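Local structure of CT263 (Chlamydia trachomatis, 4QAS) at residues 46-51 and 64-69; 60-65 and 70-75; 75-80 and 185-190; 94-99 and 146-151; 159-164 and 189-194. The protein probably hydrolyses the N-glycosidic bond of a futalosine-type nucleoside, as an MTAN-like nucleosidase of the futalosine route to menaquinone. The protein carries 1 engineered substitution. All coordinates share one frame; numbering follows the deposited sequence. Where two conformers were deposited one is given.

Interaction 1. Residues 46-51 and 64-69; sequences DVMVLK and PPPSGY
Asp46 of strand 43-49 and Tyr69, at the end of the loop leading into strand 71-80, meet at about a right angle. CG of Asp46 stands beside the backbone N and anti to the carbonyl carbon (chi1 -71°), which brings the side chain toward the phenol. Its CB lies 3.5 Å from Tyr69 OH and 4.0 Å from Tyr69 CE1, so the methylene already rests at the hydroxyl end of the ring. The carboxylate carbon CG comes next, 3.4 Å from Tyr69 OH, at the edge of the ring and in its plane. At the tip the branches part. OD2 accepts a short hydrogen bond of 2.5 Å from Tyr69 OH on its anti lone pair, while OD1 is bonded to Thr37 OG1 on strand 36-40. Carboxylate and ring planes are turned 84° apart. Two residues on, the extended Met48 chain runs past Pro66 in the opposite sense, with its SD 3.8 Å and its CE 4.0 Å from Pro66 CG. This apolar contact is the second point where the proline-rich loop rests on the strand. With both carboxylate oxygens engaged, the rotation of the Asp46 group is fixed; the short phenol bond would probably stabilise a negative charge on the carboxylate and polarise the Tyr69 O-H.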
# COMPACT_ATOMS: atom_id res chain seq x y z
N ASP A 46 -0.87 -13.88 -5.03
CA ASP A 46 -0.63 -14.05 -6.46
C ASP A 46 -1.50 -13.05 -7.20
O ASP A 46 -2.58 -12.66 -6.72
CB ASP A 46 -0.96 -15.47 -6.91
CG ASP A 46 0.04 -16.51 -6.41
OD1 ASP A 46 1.12 -16.12 -5.91
OD2 ASP A 46 -0.29 -17.71 -6.53
N VAL A 47 -1.05 -12.65 -8.39
CA VAL A 47 -1.79 -11.70 -9.21
C VAL A 47 -1.89 -12.23 -10.62
O VAL A 47 -0.87 -12.58 -11.22
CB VAL A 47 -1.11 -10.32 -9.23
CG1 VAL A 47 -1.89 -9.36 -10.11
CG2 VAL A 47 -1.03 -9.77 -7.84
N MET A 48 -3.10 -12.26 -11.15
CA MET A 48 -3.35 -12.54 -12.56
C MET A 48 -4.01 -11.36 -13.23
O MET A 48 -4.88 -10.71 -12.66
CB MET A 48 -4.23 -13.75 -12.68
CG MET A 48 -3.47 -14.97 -12.25
SD MET A 48 -4.41 -16.49 -12.30
CE MET A 48 -3.22 -17.65 -11.63
N VAL A 49 -3.59 -11.09 -14.46
CA VAL A 49 -4.12 -10.01 -15.28
C VAL A 49 -4.75 -10.68 -16.51
O VAL A 49 -4.07 -11.38 -17.26
CB VAL A 49 -3.01 -9.04 -15.69
CG1 VAL A 49 -3.59 -7.91 -16.54
CG2 VAL A 49 -2.32 -8.47 -14.47
N LEU A 50 -6.06 -10.47 -16.70
CA LEU A 50 -6.79 -11.27 -17.69
C LEU A 50 -6.41 -10.92 -19.12
O LEU A 50 -6.23 -11.80 -19.95
CB LEU A 50 -8.30 -11.14 -17.51
CG LEU A 50 -8.82 -11.63 -16.16
CD1 LEU A 50 -10.32 -11.45 -16.09
CD2 LEU A 50 -8.47 -13.11 -15.94
N LYS A 51 -6.33 -9.64 -19.43
CA LYS A 51 -6.12 -9.19 -20.81
C LYS A 51 -4.82 -8.40 -20.84
O LYS A 51 -4.81 -7.22 -20.49
CB LYS A 51 -7.29 -8.33 -21.25
CG LYS A 51 -7.20 -7.88 -22.69
CD LYS A 51 -8.34 -6.96 -23.05
CE LYS A 51 -8.08 -6.26 -24.37
NZ LYS A 51 -9.16 -5.31 -24.71
N PRO A 64 -9.16 -23.63 -17.29
CA PRO A 64 -9.79 -23.97 -16.01
C PRO A 64 -9.43 -22.96 -14.93
O PRO A 64 -8.38 -22.32 -15.01
CB PRO A 64 -9.19 -25.34 -15.66
CG PRO A 64 -7.90 -25.38 -16.36
CD PRO A 64 -8.07 -24.57 -17.62
N PRO A 65 -10.32 -22.77 -13.96
CA PRO A 65 -10.06 -21.78 -12.93
C PRO A 65 -8.91 -22.22 -12.05
O PRO A 65 -8.72 -23.42 -11.79
CB PRO A 65 -11.38 -21.73 -12.14
CG PRO A 65 -12.00 -23.01 -12.36
CD PRO A 65 -11.60 -23.47 -13.74
N PRO A 66 -8.11 -21.28 -11.56
CA PRO A 66 -7.05 -21.61 -10.61
C PRO A 66 -7.61 -22.30 -9.37
O PRO A 66 -8.56 -21.83 -8.76
CB PRO A 66 -6.45 -20.24 -10.26
CG PRO A 66 -6.76 -19.40 -11.43
CD PRO A 66 -8.07 -19.86 -11.94
N SER A 67 -6.97 -23.38 -8.98
CA SER A 67 -7.37 -24.13 -7.80
C SER A 67 -6.46 -23.76 -6.62
O SER A 67 -5.36 -23.23 -6.79
CB SER A 67 -7.27 -25.63 -8.07
OG SER A 67 -5.93 -25.96 -8.42
N GLY A 68 -6.97 -24.01 -5.42
CA GLY A 68 -6.16 -24.02 -4.22
C GLY A 68 -6.14 -22.74 -3.42
O GLY A 68 -5.56 -22.73 -2.33
N TYR A 69 -6.70 -21.64 -3.93
CA TYR A 69 -6.68 -20.41 -3.16
C TYR A 69 -7.76 -20.44 -2.08
O TYR A 69 -8.71 -21.21 -2.14
CB TYR A 69 -6.86 -19.21 -4.08
CG TYR A 69 -5.68 -19.01 -5.02
CD1 TYR A 69 -4.52 -18.39 -4.58
CD2 TYR A 69 -5.72 -19.49 -6.32
CE1 TYR A 69 -3.43 -18.22 -5.43
CE2 TYR A 69 -4.64 -19.32 -7.17
CZ TYR A 69 -3.50 -18.71 -6.71
OH TYR A 69 -2.42 -18.54 -7.55

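Interaction 2. Residues 60-65 and 70-75; sequences QALSPP and DLWINA
Trp72 points the six-membered end of its indole at the loop 60-65, where Pro65 and Leu62 receive it from two different directions. The indole leaves strand 71-80 with CG beside the backbone N and anti to the carbonyl carbon (chi1 -65°), a setting that sends the long axis of the ring toward the loop and puts CZ3 and CH2 foremost. Pro65 comes at the edge: its CB sits in the plane of the indole, 3.9 Å from Trp72 CH2, and 4.2 Å from Trp72 CZ2. The pyrrolidine therefore abuts the rim and does not stack. Leu62 approaches obliquely, its side chain running past the indole in the opposite sense, and the CD1 methyl makes the touch at 4.1 Å from Trp72 CZ3. The second methyl, CD2, is farther from that atom, at 4.5 Å. Leu62 holds a chi1 of -94°, well off a staggered value, which suggests some strain in placing that branch. Between these two residues the chain turns through Ser63 and Pro64, joined by a cis peptide bond, and both side chains thereby face the same indole. The contact is purely apolar and small. Helix 144-153 lies alongside it: Ala151 touches the indole, Phe146 and Ile147 touch Leu62, and Gln150 NE2 bonds to Leu62 O. Leu10 and Ile12 of strand 7-13 also pack on Trp72, so the ring lies between the central sheet, this helix and the loop linking strands 43-49 and 71-80.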
# COMPACT_ATOMS: atom_id res chain seq x y z
N GLN A 60 -10.26 -18.66 -21.75
CA GLN A 60 -9.13 -19.41 -21.20
C GLN A 60 -8.22 -18.57 -20.30
O GLN A 60 -7.24 -19.11 -19.78
CB GLN A 60 -8.35 -20.07 -22.34
CG GLN A 60 -9.18 -21.15 -23.04
CD GLN A 60 -8.41 -21.89 -24.11
OE1 GLN A 60 -8.72 -21.79 -25.29
NE2 GLN A 60 -7.40 -22.66 -23.69
N ALA A 61 -8.52 -17.29 -20.09
CA ALA A 61 -7.78 -16.53 -19.10
C ALA A 61 -8.01 -17.07 -17.69
O ALA A 61 -7.16 -16.88 -16.81
CB ALA A 61 -8.20 -15.07 -19.16
N LEU A 62 -9.17 -17.69 -17.45
CA LEU A 62 -9.54 -18.24 -16.14
C LEU A 62 -10.26 -19.56 -16.30
O LEU A 62 -11.13 -19.91 -15.49
CB LEU A 62 -10.46 -17.27 -15.37
CG LEU A 62 -9.88 -16.27 -14.40
CD1 LEU A 62 -11.05 -15.60 -13.68
CD2 LEU A 62 -8.92 -16.86 -13.39
N SER A 63 -9.91 -20.32 -17.33
CA SER A 63 -10.52 -21.60 -17.58
C SER A 63 -9.42 -22.55 -18.05
O SER A 63 -8.80 -22.28 -19.08
CB SER A 63 -11.59 -21.46 -18.65
OG SER A 63 -12.20 -22.71 -18.91
N PRO A 64 -9.16 -23.63 -17.29
CA PRO A 64 -9.79 -23.97 -16.01
C PRO A 64 -9.43 -22.96 -14.93
O PRO A 64 -8.38 -22.32 -15.01
CB PRO A 64 -9.19 -25.34 -15.66
CG PRO A 64 -7.90 -25.38 -16.36
CD PRO A 64 -8.07 -24.57 -17.62
N PRO A 65 -10.32 -22.77 -13.96
CA PRO A 65 -10.06 -21.78 -12.93
C PRO A 65 -8.91 -22.22 -12.05
O PRO A 65 -8.72 -23.42 -11.79
CB PRO A 65 -11.38 -21.73 -12.14
CG PRO A 65 -12.00 -23.01 -12.36
CD PRO A 65 -11.60 -23.47 -13.74
N ASP A 70 -7.60 -19.57 -1.09
CA ASP A 70 -8.59 -19.40 -0.02
C ASP A 70 -9.55 -18.25 -0.28
O ASP A 70 -10.63 -18.23 0.32
CB ASP A 70 -7.86 -19.15 1.28
CG ASP A 70 -7.01 -20.33 1.68
OD1 ASP A 70 -7.59 -21.40 1.95
OD2 ASP A 70 -5.77 -20.24 1.69
N LEU A 71 -9.20 -17.33 -1.15
CA LEU A 71 -10.02 -16.19 -1.48
C LEU A 71 -9.53 -15.66 -2.81
O LEU A 71 -8.31 -15.63 -3.04
CB LEU A 71 -9.89 -15.09 -0.42
CG LEU A 71 -10.68 -13.79 -0.66
CD1 LEU A 71 -12.19 -14.01 -0.72
CD2 LEU A 71 -10.36 -12.80 0.44
N TRP A 72 -10.46 -15.26 -3.66
CA TRP A 72 -10.16 -14.44 -4.82
C TRP A 72 -10.70 -13.03 -4.58
O TRP A 72 -11.81 -12.86 -4.08
CB TRP A 72 -10.86 -14.96 -6.08
CG TRP A 72 -10.47 -16.30 -6.62
CD1 TRP A 72 -9.68 -17.24 -6.04
CD2 TRP A 72 -10.90 -16.85 -7.86
NE1 TRP A 72 -9.58 -18.34 -6.86
CE2 TRP A 72 -10.33 -18.12 -7.99
CE3 TRP A 72 -11.71 -16.36 -8.89
CZ2 TRP A 72 -10.54 -18.93 -9.10
CZ3 TRP A 72 -11.93 -17.16 -10.00
CH2 TRP A 72 -11.35 -18.44 -10.09
N ILE A 73 -9.94 -12.01 -4.99
CA ILE A 73 -10.42 -10.63 -5.05
C ILE A 73 -10.25 -10.15 -6.47
O ILE A 73 -9.12 -10.11 -7.00
CB ILE A 73 -9.66 -9.72 -4.08
CG1 ILE A 73 -9.84 -10.21 -2.64
CG2 ILE A 73 -10.16 -8.29 -4.23
CD1 ILE A 73 -9.08 -9.40 -1.62
N ASN A 74 -11.37 -9.78 -7.10
CA ASN A 74 -11.32 -9.08 -8.38
C ASN A 74 -11.36 -7.60 -8.07
O ASN A 74 -12.35 -7.11 -7.52
CB ASN A 74 -12.53 -9.49 -9.22
CG ASN A 74 -12.70 -8.65 -10.45
OD1 ASN A 74 -13.85 -8.34 -10.83
ND2 ASN A 74 -11.60 -8.29 -11.11
N ALA A 75 -10.31 -6.90 -8.41
CA ALA A 75 -10.26 -5.46 -8.24
C ALA A 75 -10.22 -4.83 -9.62
O ALA A 75 -9.49 -5.30 -10.49
CB ALA A 75 -9.03 -5.06 -7.45

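Interaction 3. Residues 75-80 and 185-190; sequences AGFAGA and QKLAEA
Leu187 contributes most of this contact, setting its forked end on the backbone of strand 71-80 at Ala75 and Gly76. Its CG is anti to the carbonyl carbon (chi1 -62°), and both methyls press on one side of the backbone there, meeting main-chain atoms at Gly76. CD1 lies 3.7 Å from Gly76 CA and 4.0 Å from Ala75 C; CD2 reaches 3.6 Å from Gly76 O. Ala75 adds its own methyl, CB, 4.2 Å from Leu187 CD2. This packing is consistent with the alpha/beta/alpha sandwich of the nucleoside phosphorylase fold, to which MTAN enzymes belong: helix 180-197 lies over the central sheet, its axis 8.6 Å from that of the strand and running largely against it, at 138°. Phe77 completes the strand side, its side chain crossing Leu187 at about a right angle, with CE1 4.0 Å from Leu187 CD1. On another side of the helix, Gln185 NE2 donates to Glu189 OE2 one turn on, at 3.1 Å; the acceptor lies in the Gln185 amide plane, while the amide meets the anti side of the oxygen, 31° out of the carboxylate plane. The same NE2 also bonds to Leu25 O of the second subunit.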
# COMPACT_ATOMS: atom_id res chain seq x y z
N ALA A 75 -10.31 -6.90 -8.41
CA ALA A 75 -10.26 -5.46 -8.24
C ALA A 75 -10.22 -4.83 -9.62
O ALA A 75 -9.49 -5.30 -10.49
CB ALA A 75 -9.03 -5.06 -7.45
N GLY A 76 -11.01 -3.78 -9.83
CA GLY A 76 -10.98 -3.16 -11.14
C GLY A 76 -11.74 -1.85 -11.20
O GLY A 76 -12.28 -1.37 -10.21
N PHE A 77 -11.68 -1.27 -12.38
CA PHE A 77 -12.42 -0.05 -12.71
C PHE A 77 -13.85 -0.40 -13.08
O PHE A 77 -14.13 -1.43 -13.67
CB PHE A 77 -11.79 0.66 -13.92
CG PHE A 77 -10.30 0.95 -13.80
CD1 PHE A 77 -9.65 1.02 -12.58
CD2 PHE A 77 -9.57 1.19 -14.95
CE1 PHE A 77 -8.28 1.30 -12.52
CE2 PHE A 77 -8.21 1.48 -14.87
CZ PHE A 77 -7.58 1.54 -13.68
N ALA A 78 -14.78 0.51 -12.78
CA ALA A 78 -16.15 0.34 -13.22
C ALA A 78 -16.74 1.70 -13.58
O ALA A 78 -16.59 2.66 -12.83
CB ALA A 78 -17.03 -0.35 -12.17
N GLY A 79 -17.46 1.72 -14.69
CA GLY A 79 -18.24 2.90 -15.03
C GLY A 79 -19.39 3.11 -14.07
O GLY A 79 -19.95 2.17 -13.52
N ALA A 80 -19.77 4.37 -13.87
CA ALA A 80 -20.93 4.73 -13.07
C ALA A 80 -22.07 5.12 -14.00
O ALA A 80 -21.95 6.09 -14.77
CB ALA A 80 -20.59 5.90 -12.15
N GLN A 185 -4.36 3.35 -8.15
CA GLN A 185 -3.90 3.62 -6.80
C GLN A 185 -5.02 3.40 -5.78
O GLN A 185 -4.77 2.87 -4.69
CB GLN A 185 -3.31 5.03 -6.71
CG GLN A 185 -2.76 5.37 -5.37
CD GLN A 185 -1.53 4.59 -5.02
OE1 GLN A 185 -0.80 4.10 -5.91
NE2 GLN A 185 -1.24 4.46 -3.72
N LYS A 186 -6.25 3.80 -6.11
CA LYS A 186 -7.37 3.54 -5.21
C LYS A 186 -7.54 2.05 -4.96
O LYS A 186 -7.83 1.63 -3.84
CB LYS A 186 -8.68 4.10 -5.77
CG LYS A 186 -8.77 5.60 -5.82
CD LYS A 186 -8.75 6.25 -4.44
CE LYS A 186 -10.01 5.96 -3.63
NZ LYS A 186 -9.98 6.67 -2.31
N LEU A 187 -7.41 1.24 -6.01
CA LEU A 187 -7.51 -0.20 -5.81
C LEU A 187 -6.43 -0.72 -4.86
O LEU A 187 -6.70 -1.53 -3.99
CB LEU A 187 -7.44 -0.92 -7.15
CG LEU A 187 -8.58 -0.57 -8.11
CD1 LEU A 187 -8.35 -1.27 -9.40
CD2 LEU A 187 -9.94 -0.92 -7.54
N ALA A 188 -5.19 -0.25 -5.02
CA ALA A 188 -4.09 -0.69 -4.17
C ALA A 188 -4.36 -0.32 -2.73
O ALA A 188 -4.11 -1.12 -1.82
CB ALA A 188 -2.77 -0.08 -4.66
N GLU A 189 -4.88 0.89 -2.52
CA GLU A 189 -5.17 1.34 -1.17
C GLU A 189 -6.25 0.51 -0.51
O GLU A 189 -6.25 0.32 0.71
CB GLU A 189 -5.50 2.83 -1.21
CG GLU A 189 -4.26 3.64 -1.57
CD GLU A 189 -4.53 5.09 -1.86
OE1 GLU A 189 -5.71 5.51 -1.82
OE2 GLU A 189 -3.54 5.81 -2.13
N ALA A 190 -7.20 0.00 -1.30
CA ALA A 190 -8.24 -0.85 -0.73
C ALA A 190 -7.76 -2.28 -0.51
O ALA A 190 -8.23 -2.94 0.43
CB ALA A 190 -9.45 -0.85 -1.66

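Interaction 4. Residues 94-99 and 146-151; sequences TSVKEL and FIAKQA
Phe146 and Glu98 bring the two flat groups to this contact, a ring and a carboxylate that do not meet directly. One face of the Phe146 ring carries CG of Gln150, a turn further along the same helix, 3.7 Å above the plane and offset toward the rim. The ring swings away from strand 90-99, with its CG anti to the backbone N (chi1 170°), and it is the backbone N-H of Phe146 that faces the strand. Glu98 OE1 stays 4.5 Å from Phe146 N, and a water fills the interval: it lies 2.8 Å from Glu98 OE1 and accepts from Phe146 N at 2.9 Å. Phe146 is in the first turn of helix 144-153, where N-H groups commonly look outside the helix for acceptors, and the water serves one here. A negative charge on the glutamate would suit this end of the helix. The direct contact is apolar: Val96 CG1 meets Ala148 CB at 4.0 Å. That CG1 sits in the crowded position between the backbone N and the carbonyl carbon (chi1 57°), facing the helix. Leu122 and Ser124 of the adjoining strand 119-124 lie against Val96, and Val111 against Ala148. From an adjoining side, helix 144-153 sends Ile147, Gln150 and Ala151 onto Trp72 of strand 71-80, so the helix lies against both strand 90-99 and strand 71-80.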
# COMPACT_ATOMS: atom_id res chain seq x y z
N THR A 94 -21.97 -6.37 -3.76
CA THR A 94 -22.83 -7.33 -3.10
C THR A 94 -23.31 -8.40 -4.07
O THR A 94 -23.39 -9.57 -3.70
CB THR A 94 -24.03 -6.61 -2.48
OG1 THR A 94 -24.70 -5.84 -3.49
CG2 THR A 94 -23.54 -5.66 -1.39
N SER A 95 -23.68 -8.02 -5.28
CA SER A 95 -24.03 -8.98 -6.31
C SER A 95 -23.60 -8.42 -7.65
O SER A 95 -23.50 -7.20 -7.85
CB SER A 95 -25.53 -9.32 -6.30
OG SER A 95 -26.27 -8.25 -6.83
N VAL A 96 -23.33 -9.33 -8.57
CA VAL A 96 -22.93 -9.00 -9.92
C VAL A 96 -23.87 -9.70 -10.89
O VAL A 96 -24.18 -10.90 -10.73
CB VAL A 96 -21.46 -9.35 -10.17
CG1 VAL A 96 -21.17 -10.83 -9.90
CG2 VAL A 96 -21.04 -8.93 -11.56
N LYS A 97 -24.35 -8.96 -11.88
CA LYS A 97 -25.25 -9.46 -12.91
C LYS A 97 -24.51 -9.41 -14.23
O LYS A 97 -23.94 -8.37 -14.57
CB LYS A 97 -26.45 -8.53 -13.07
CG LYS A 97 -27.46 -8.46 -11.95
CD LYS A 97 -28.68 -7.61 -12.37
CE LYS A 97 -28.29 -6.17 -12.71
NZ LYS A 97 -29.44 -5.31 -13.08
N GLU A 98 -24.55 -10.49 -15.01
CA GLU A 98 -24.20 -10.41 -16.43
C GLU A 98 -25.48 -10.06 -17.17
O GLU A 98 -26.53 -10.68 -16.94
CB GLU A 98 -23.64 -11.73 -16.94
CG GLU A 98 -23.20 -11.70 -18.42
CD GLU A 98 -21.87 -10.96 -18.65
OE1 GLU A 98 -20.97 -11.08 -17.80
OE2 GLU A 98 -21.72 -10.28 -19.69
N LEU A 99 -25.39 -9.12 -18.09
CA LEU A 99 -26.53 -8.74 -18.89
C LEU A 99 -26.16 -8.88 -20.36
O LEU A 99 -25.11 -8.40 -20.79
CB LEU A 99 -26.92 -7.29 -18.59
CG LEU A 99 -28.01 -6.68 -19.43
CD1 LEU A 99 -29.33 -7.37 -19.24
CD2 LEU A 99 -28.16 -5.19 -19.09
N PHE A 146 -18.00 -12.92 -15.03
CA PHE A 146 -17.17 -14.02 -15.47
C PHE A 146 -16.28 -14.54 -14.34
O PHE A 146 -16.20 -15.75 -14.12
CB PHE A 146 -16.32 -13.56 -16.66
CG PHE A 146 -15.25 -14.53 -17.06
CD1 PHE A 146 -15.60 -15.76 -17.55
CD2 PHE A 146 -13.90 -14.22 -16.93
CE1 PHE A 146 -14.65 -16.69 -17.94
CE2 PHE A 146 -12.93 -15.15 -17.31
CZ PHE A 146 -13.32 -16.39 -17.81
N ILE A 147 -15.65 -13.63 -13.60
CA ILE A 147 -14.73 -14.05 -12.55
C ILE A 147 -15.50 -14.71 -11.41
O ILE A 147 -15.08 -15.75 -10.90
CB ILE A 147 -13.91 -12.84 -12.06
CG1 ILE A 147 -13.03 -12.32 -13.20
CG2 ILE A 147 -13.07 -13.24 -10.85
CD1 ILE A 147 -12.44 -10.94 -12.96
N ALA A 148 -16.60 -14.09 -10.97
CA ALA A 148 -17.38 -14.68 -9.88
C ALA A 148 -17.88 -16.06 -10.24
O ALA A 148 -17.92 -16.97 -9.40
CB ALA A 148 -18.56 -13.79 -9.52
N LYS A 149 -18.33 -16.24 -11.49
CA LYS A 149 -18.82 -17.55 -11.90
C LYS A 149 -17.70 -18.58 -11.94
O LYS A 149 -17.88 -19.72 -11.50
CB LYS A 149 -19.51 -17.44 -13.26
CG LYS A 149 -20.06 -18.76 -13.79
CD LYS A 149 -21.16 -19.30 -12.88
CE LYS A 149 -21.84 -20.54 -13.47
NZ LYS A 149 -20.88 -21.65 -13.70
N GLN A 150 -16.51 -18.19 -12.42
CA GLN A 150 -15.38 -19.11 -12.39
C GLN A 150 -14.99 -19.46 -10.96
O GLN A 150 -14.64 -20.61 -10.68
CB GLN A 150 -14.19 -18.55 -13.18
CG GLN A 150 -14.44 -18.38 -14.68
CD GLN A 150 -14.93 -19.66 -15.31
OE1 GLN A 150 -16.13 -19.85 -15.50
NE2 GLN A 150 -14.01 -20.56 -15.63
N ALA A 151 -15.07 -18.50 -10.04
CA ALA A 151 -14.77 -18.79 -8.64
C ALA A 151 -15.71 -19.85 -8.09
O ALA A 151 -15.30 -20.71 -7.29
CB ALA A 151 -14.87 -17.51 -7.80
O HOH W 1 -18.29 -10.86 -17.11

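Interaction 5. Residues 159-164 and 189-194; sequences SMIKVS and EAIFPI
Ile161 is the single bump on strand 158-167 that enters a shallow hollow on helix 180-197 bordered by Ala190, Ile191 and Ile194. Its two branches divide the hollow. CG2, anti to the backbone N, settles on the small methyl of Ala190, with CB of that alanine 4.0 Å away. The longer branch, with CG1 beside the backbone N (chi1 -60°) and extended beyond it, carries CD1 deeper. There CD1 is 3.8 Å from Ile191 CG1, 3.7 Å from Ile194 CD1 and 4.1 Å from Ala190 CB, so one methyl touches all three helix residues. The walls differ in shape. Ala190 forms the low side, Ile191 crosses Ile161 obliquely with the middle of its chain, and Ile194 comes tip to tip, its delta methyl facing that of Ile161. Ala190 and Ile194 stand one helical turn apart and flank the CD1 methyl; the helix is kinked at Pro193, between them. Leu187 and Ile114 also pack on Ile161, extending the apolar surroundings. On another side of the helix, Phe192 meets Phe192 of the second subunit edge-to-face, so this helix serves both the core and the dimer interface. The helix axis runs nearly against the strand, at 154°, and the two axes come within 10.0 Å. Such a layer of aliphatic side chains between a sheet strand and the C-terminal helix 180-197 is the packing of an alpha/beta/alpha sandwich, consistent with the nucleoside phosphorylase fold of MTAN relatives.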
# COMPACT_ATOMS: atom_id res chain seq x y z
N SER A 159 -14.53 -11.93 -3.72
CA SER A 159 -14.89 -10.57 -3.36
C SER A 159 -14.46 -9.65 -4.48
O SER A 159 -13.60 -9.99 -5.28
CB SER A 159 -14.21 -10.13 -2.06
OG SER A 159 -14.60 -10.91 -0.97
N MET A 160 -15.09 -8.48 -4.54
CA MET A 160 -14.83 -7.51 -5.59
C MET A 160 -14.67 -6.13 -5.01
O MET A 160 -15.42 -5.73 -4.14
CB MET A 160 -16.00 -7.43 -6.53
CG MET A 160 -15.97 -8.44 -7.59
SD MET A 160 -17.36 -8.29 -8.65
CE MET A 160 -17.38 -9.92 -9.38
N ILE A 161 -13.67 -5.44 -5.51
CA ILE A 161 -13.43 -4.02 -5.25
C ILE A 161 -13.54 -3.34 -6.61
O ILE A 161 -12.84 -3.71 -7.55
CB ILE A 161 -12.01 -3.78 -4.71
CG1 ILE A 161 -11.81 -4.53 -3.39
CG2 ILE A 161 -11.78 -2.30 -4.51
CD1 ILE A 161 -10.35 -4.61 -2.93
N LYS A 162 -14.42 -2.35 -6.71
CA LYS A 162 -14.58 -1.60 -7.94
C LYS A 162 -14.50 -0.12 -7.62
O LYS A 162 -15.20 0.36 -6.75
CB LYS A 162 -15.90 -1.94 -8.64
CG LYS A 162 -15.99 -3.41 -9.05
CD LYS A 162 -15.19 -3.75 -10.30
CE LYS A 162 -14.89 -5.26 -10.39
NZ LYS A 162 -14.40 -5.68 -11.71
N VAL A 163 -13.65 0.58 -8.37
CA VAL A 163 -13.52 2.03 -8.24
C VAL A 163 -14.22 2.69 -9.42
O VAL A 163 -14.03 2.28 -10.56
CB VAL A 163 -12.05 2.47 -8.13
CG1 VAL A 163 -11.25 2.13 -9.33
CG2 VAL A 163 -11.96 3.97 -7.84
N SER A 164 -15.07 3.66 -9.12
CA SER A 164 -15.81 4.37 -10.17
C SER A 164 -14.85 5.19 -11.03
O SER A 164 -14.15 6.09 -10.54
CB SER A 164 -16.88 5.24 -9.54
OG SER A 164 -16.33 6.00 -8.50
N GLU A 189 -4.88 0.89 -2.52
CA GLU A 189 -5.17 1.34 -1.17
C GLU A 189 -6.25 0.51 -0.51
O GLU A 189 -6.25 0.32 0.71
CB GLU A 189 -5.50 2.83 -1.21
CG GLU A 189 -4.26 3.64 -1.57
CD GLU A 189 -4.53 5.09 -1.86
OE1 GLU A 189 -5.71 5.51 -1.82
OE2 GLU A 189 -3.54 5.81 -2.13
N ALA A 190 -7.20 0.00 -1.30
CA ALA A 190 -8.24 -0.85 -0.73
C ALA A 190 -7.76 -2.28 -0.51
O ALA A 190 -8.23 -2.94 0.43
CB ALA A 190 -9.45 -0.85 -1.66
N ILE A 191 -6.85 -2.78 -1.35
CA ILE A 191 -6.36 -4.15 -1.21
C ILE A 191 -5.52 -4.30 0.05
O ILE A 191 -5.57 -5.33 0.74
CB ILE A 191 -5.60 -4.56 -2.48
CG1 ILE A 191 -6.62 -4.79 -3.60
CG2 ILE A 191 -4.73 -5.81 -2.22
CD1 ILE A 191 -6.05 -4.95 -4.96
N PHE A 192 -4.71 -3.29 0.38
CA PHE A 192 -3.76 -3.49 1.46
C PHE A 192 -4.38 -3.92 2.77
O PHE A 192 -3.87 -4.87 3.38
CB PHE A 192 -2.87 -2.26 1.64
CG PHE A 192 -1.88 -2.47 2.72
CD1 PHE A 192 -0.75 -3.23 2.49
CD2 PHE A 192 -2.14 -2.01 3.99
CE1 PHE A 192 0.15 -3.47 3.52
CE2 PHE A 192 -1.26 -2.25 5.00
CZ PHE A 192 -0.11 -2.98 4.77
N PRO A 193 -5.42 -3.26 3.30
CA PRO A 193 -5.93 -3.71 4.61
C PRO A 193 -6.52 -5.10 4.59
O PRO A 193 -6.54 -5.78 5.62
CB PRO A 193 -6.96 -2.63 4.99
CG PRO A 193 -7.32 -1.96 3.73
CD PRO A 193 -6.07 -2.02 2.85
N ILE A 194 -7.00 -5.57 3.43
CA ILE A 194 -7.46 -6.94 3.33
C ILE A 194 -6.29 -7.90 3.49
O ILE A 194 -6.33 -8.82 4.31
CB ILE A 194 -8.19 -7.19 2.00
CG1 ILE A 194 -9.25 -6.12 1.76
CG2 ILE A 194 -8.79 -8.60 2.04
CD1 ILE A 194 -9.86 -6.19 0.37

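Interactions 3 and 5 have centres 6 Å apart and form one continuous layer: strands 71-80 and 158-167 are neighbours in the sheet, joined by Gly76 N to Ile161 O at 2.9 Å, and both lie under helix 180-197, which also reaches the second subunit. Interactions 1 and 2, with centres 4 Å apart, share Pro64 and Pro65 and fasten the loop between two strands. Helix 144-153 connects them to interaction 4, centre about 11 Å from that of interaction 2; Trp72 CZ3, 3.4 Å from Ala151 N, joins these two contacts. Met160 CE, 3.9 Å from Val96 CG1, ties interaction 4 to 5. Strand 158-167 also carries the engineered asparagine, replacing an aspartate probably important in the active site.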